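Local coordinates for phosphodiesterase (Pseudomonas aeruginosa, PDB 4G75), which is a colicin M-like, magnesium-binding bacteriocin that probably kills competing bacteria by cleaving the lipid-linked precursor of peptidoglycan, at residues E164-K169 with G212-R217. Sequence-based numbering, arbitrary orientation.
Sequences ERLNIK and GEITLR. With MG (magnesium ion), chain B; EDO (1,2-ethanediol), chain C.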
ATOM      1  N   GLU A 164     -12.416   5.721   1.264  1.00  7.28           N
ATOM      2  CA  GLU A 164     -12.491   6.394  -0.028  1.00 11.06           C
ATOM      3  C   GLU A 164     -11.168   6.328  -0.796  1.00 11.33           C
ATOM      4  O   GLU A 164     -11.137   6.545  -2.012  1.00 11.71           O
ATOM      5  CB  GLU A 164     -12.962   7.851   0.130  1.00 17.12           C
ATOM      6  CG  GLU A 164     -11.974   8.789   0.822  1.00  8.54           C
ATOM      7  CD  GLU A 164     -12.068   8.763   2.347  1.00  9.53           C
ATOM      8  OE1 GLU A 164     -12.776   7.891   2.911  1.00  8.46           O
ATOM      9  OE2 GLU A 164     -11.427   9.624   2.987  1.00 10.20           O
ATOM     10  N   ARG A 165     -10.077   6.028  -0.097  1.00 10.40           N
ATOM     11  CA  ARG A 165      -8.775   5.942  -0.766  1.00  6.82           C
ATOM     12  C   ARG A 165      -8.485   4.543  -1.294  1.00 10.35           C
ATOM     13  O   ARG A 165      -7.498   4.338  -1.987  1.00  9.07           O
ATOM     14  CB  ARG A 165      -7.638   6.419   0.147  1.00 10.26           C
ATOM     15  CG  ARG A 165      -7.710   7.914   0.434  1.00 12.70           C
ATOM     16  CD  ARG A 165      -6.568   8.431   1.305  1.00 10.83           C
ATOM     17  NE  ARG A 165      -6.611   9.888   1.339  1.00 20.71           N
ATOM     18  CZ  ARG A 165      -5.881  10.688   0.568  1.00 18.81           C
ATOM     19  NH1 ARG A 165      -4.999  10.191  -0.289  1.00 18.62           N
ATOM     20  NH2 ARG A 165      -6.015  11.995   0.678  1.00 17.94           N
ATOM     21  N   LEU A 166      -9.341   3.583  -0.961  1.00  8.17           N
ATOM     22  CA  LEU A 166      -9.231   2.245  -1.541  1.00  4.51           C
ATOM     23  C   LEU A 166      -9.443   2.286  -3.048  1.00  8.21           C
ATOM     24  O   LEU A 166      -8.957   1.421  -3.775  1.00 11.86           O
ATOM     25  CB  LEU A 166     -10.255   1.285  -0.919  1.00  6.39           C
ATOM     26  CG  LEU A 166     -10.155   0.964   0.570  1.00  8.71           C
ATOM     27  CD1 LEU A 166     -11.373   0.158   0.990  1.00 10.45           C
ATOM     28  CD2 LEU A 166      -8.863   0.205   0.911  1.00 10.04           C
ATOM     29  N   ASN A 167     -10.183   3.290  -3.511  1.00  7.21           N
ATOM     30  CA  ASN A 167     -10.584   3.368  -4.912  1.00 10.91           C
ATOM     31  C   ASN A 167     -11.433   2.170  -5.340  1.00 14.44           C
ATOM     32  O   ASN A 167     -11.282   1.648  -6.447  1.00 12.14           O
ATOM     33  CB  ASN A 167      -9.364   3.502  -5.825  1.00 12.00           C
ATOM     34  CG  ASN A 167      -9.698   4.178  -7.138  1.00 18.57           C
ATOM     35  OD1 ASN A 167     -10.634   4.972  -7.210  1.00 17.65           O
ATOM     36  ND2 ASN A 167      -8.931   3.875  -8.179  1.00 20.53           N
ATOM     37  N   ILE A 168     -12.322   1.726  -4.458  1.00  8.77           N
ATOM     38  CA  ILE A 168     -13.245   0.662  -4.823  1.00  8.57           C
ATOM     39  C   ILE A 168     -14.568   1.249  -5.318  1.00 12.88           C
ATOM     40  O   ILE A 168     -14.889   2.400  -5.031  1.00 12.05           O
ATOM     41  CB  ILE A 168     -13.470  -0.354  -3.683  1.00 11.04           C
ATOM     42  CG1 ILE A 168     -14.016   0.336  -2.429  1.00  6.50           C
ATOM     43  CG2 ILE A 168     -12.170  -1.109  -3.383  1.00 12.00           C
ATOM     44  CD1 ILE A 168     -14.495  -0.657  -1.359  1.00 11.01           C
ATOM     45  N   LYS A 169     -15.308   0.451  -6.077  1.00 11.21           N
ATOM     46  CA  LYS A 169     -16.562   0.881  -6.685  1.00 16.36           C
ATOM     47  C   LYS A 169     -17.619  -0.204  -6.523  1.00 11.22           C
ATOM     48  O   LYS A 169     -18.083  -0.778  -7.512  1.00 11.78           O
ATOM     49  CB  LYS A 169     -16.349   1.141  -8.178  1.00 16.69           C
ATOM     50  CG  LYS A 169     -15.250   2.139  -8.510  1.00 21.19           C
ATOM     51  CD  LYS A 169     -15.724   3.566  -8.288  1.00 28.74           C
ATOM     52  CE  LYS A 169     -14.801   4.579  -8.958  1.00 58.93           C
ATOM     53  NZ  LYS A 169     -13.444   4.628  -8.340  1.00 28.16           N
ATOM     54  N   GLY A 212      -6.232  -6.438   0.106  1.00  9.45           N
ATOM     55  CA  GLY A 212      -6.826  -7.569  -0.597  1.00 10.46           C
ATOM     56  C   GLY A 212      -8.320  -7.706  -0.349  1.00  8.50           C
ATOM     57  O   GLY A 212      -9.082  -6.762  -0.570  1.00 10.01           O
ATOM     58  N   GLU A 213      -8.748  -8.883   0.095  1.00  7.76           N
ATOM     59  CA  GLU A 213     -10.160  -9.076   0.415  1.00  7.62           C
ATOM     60  C   GLU A 213     -10.479  -8.475   1.777  1.00  6.68           C
ATOM     61  O   GLU A 213      -9.800  -8.760   2.761  1.00 11.01           O
ATOM     62  CB  GLU A 213     -10.539 -10.559   0.408  1.00  7.25           C
ATOM     63  CG  GLU A 213     -12.045 -10.776   0.530  1.00 20.08           C
ATOM     64  CD  GLU A 213     -12.429 -12.216   0.817  1.00 33.24           C
ATOM     65  OE1 GLU A 213     -12.871 -12.909  -0.124  1.00 28.69           O
ATOM     66  OE2 GLU A 213     -12.296 -12.653   1.982  1.00 25.57           O
ATOM     67  N   ILE A 214     -11.514  -7.641   1.830  1.00  6.94           N
ATOM     68  CA  ILE A 214     -11.946  -7.050   3.088  1.00  6.65           C
ATOM     69  C   ILE A 214     -13.409  -7.398   3.285  1.00 11.21           C
ATOM     70  O   ILE A 214     -14.033  -7.949   2.393  1.00 11.22           O
ATOM     71  CB  ILE A 214     -11.771  -5.528   3.087  1.00  6.70           C
ATOM     72  CG1 ILE A 214     -12.597  -4.892   1.963  1.00  7.57           C
ATOM     73  CG2 ILE A 214     -10.293  -5.172   2.921  1.00 11.65           C
ATOM     74  CD1 ILE A 214     -12.529  -3.375   1.933  1.00  7.70           C
ATOM     75  N   THR A 215     -13.947  -7.092   4.456  1.00  8.24           N
ATOM     76  CA  THR A 215     -15.369  -7.298   4.692  1.00  5.50           C
ATOM     77  C   THR A 215     -16.045  -5.941   4.720  1.00  9.44           C
ATOM     78  O   THR A 215     -15.664  -5.067   5.499  1.00  8.37           O
ATOM     79  CB  THR A 215     -15.621  -8.031   6.027  1.00  8.19           C
ATOM     80  OG1 THR A 215     -14.909  -9.277   6.040  1.00 12.66           O
ATOM     81  CG2 THR A 215     -17.111  -8.299   6.220  1.00 10.02           C
ATOM     82  N   LEU A 216     -17.036  -5.762   3.851  1.00  9.36           N
ATOM     83  CA  LEU A 216     -17.816  -4.534   3.846  1.00 10.30           C
ATOM     84  C   LEU A 216     -19.058  -4.703   4.708  1.00  6.61           C
ATOM     85  O   LEU A 216     -19.503  -5.828   4.968  1.00  7.27           O
ATOM     86  CB  LEU A 216     -18.231  -4.147   2.421  1.00  6.75           C
ATOM     87  CG  LEU A 216     -17.117  -3.886   1.403  1.00  7.11           C
ATOM     88  CD1 LEU A 216     -17.732  -3.505   0.060  1.00 14.49           C
ATOM     89  CD2 LEU A 216     -16.180  -2.792   1.905  1.00 11.38           C
ATOM     90  N   ARG A 217     -19.597  -3.578   5.155  1.00  7.59           N
ATOM     91  CA  ARG A 217     -20.883  -3.553   5.838  1.00  6.71           C
ATOM     92  C   ARG A 217     -21.798  -2.588   5.110  1.00 10.74           C
ATOM     93  O   ARG A 217     -21.452  -1.417   4.917  1.00 12.23           O
ATOM     94  CB  ARG A 217     -20.705  -3.095   7.285  1.00  6.77           C
ATOM     95  CG  ARG A 217     -21.966  -3.228   8.120  1.00 10.57           C
ATOM     96  CD  ARG A 217     -21.722  -2.786   9.551  1.00 16.67           C
ATOM     97  NE  ARG A 217     -22.876  -3.076  10.393  1.00 15.11           N
ATOM     98  CZ  ARG A 217     -22.886  -2.956  11.715  1.00 30.07           C
ATOM     99  NH1 ARG A 217     -21.798  -2.549  12.354  1.00 30.36           N
ATOM    100  NH2 ARG A 217     -23.986  -3.245  12.401  1.00 38.11           N
TER
HETATM  101 MG    MG B 301      -7.509  -8.893   3.428  1.00 11.33          MG
HETATM  102  C1  EDO C 302     -18.121  -1.924  10.309  1.00 19.16           C
HETATM  103  O1  EDO C 302     -19.031  -1.917  11.414  1.00 20.96           O
HETATM  104  C2  EDO C 302     -17.156  -0.760  10.493  1.00 25.83           C
HETATM  105  O2  EDO C 302     -17.929   0.440  10.621  1.00 29.75           O
HETATM  106  O   HOH W   1      -8.048 -10.921   4.876  1.00 24.17           O
HETATM  107  O   HOH W   2      -5.059  -9.457   3.739  1.00 17.19           O
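The backbone O of Glu-213 binds the magnesium ion at 2.4 Å, and the next residue, Ile-214, meets Leu-166 of the loop. Val-211 O, Asp-241 OD2 and two waters, each water O 2.5 Å from the magnesium ion, are its other ligands. Across the two segments the contact is apolar and buried, with no hydrogen bond. Leu-166 and Ile-214 reach toward each other tip to tip, CD1 of the leucine lying 3.8 Å from CD1 of the isoleucine. Ile-214 puts CG1 between its backbone N and carbonyl carbon (chi1 60°), and an extended chi2 of 177° carries CD1 out to the loop. Strand 213-224 runs between its antiparallel neighbours 188-199 and 229-243 in the mixed sheet of the colicin M-type domain, and residues 164-169 pass over one face of it. Two residues along, Leu-216 makes a looser touch, its CD2 4.2 Å from Ile-168 CD1. The backbones stay well apart, 11.1 Å between the CA atoms of Ile-168 and Leu-216, and methyl ends bridge the gap. Arg-217 NH1 gives a 3.0 Å hydrogen bond to O1 of an ethanediol, probably from the crystallisation liquor, O1 sitting at the guanidinium edge and in its plane; NH2 of the same arginine salt-bridges Asp-193 OD2.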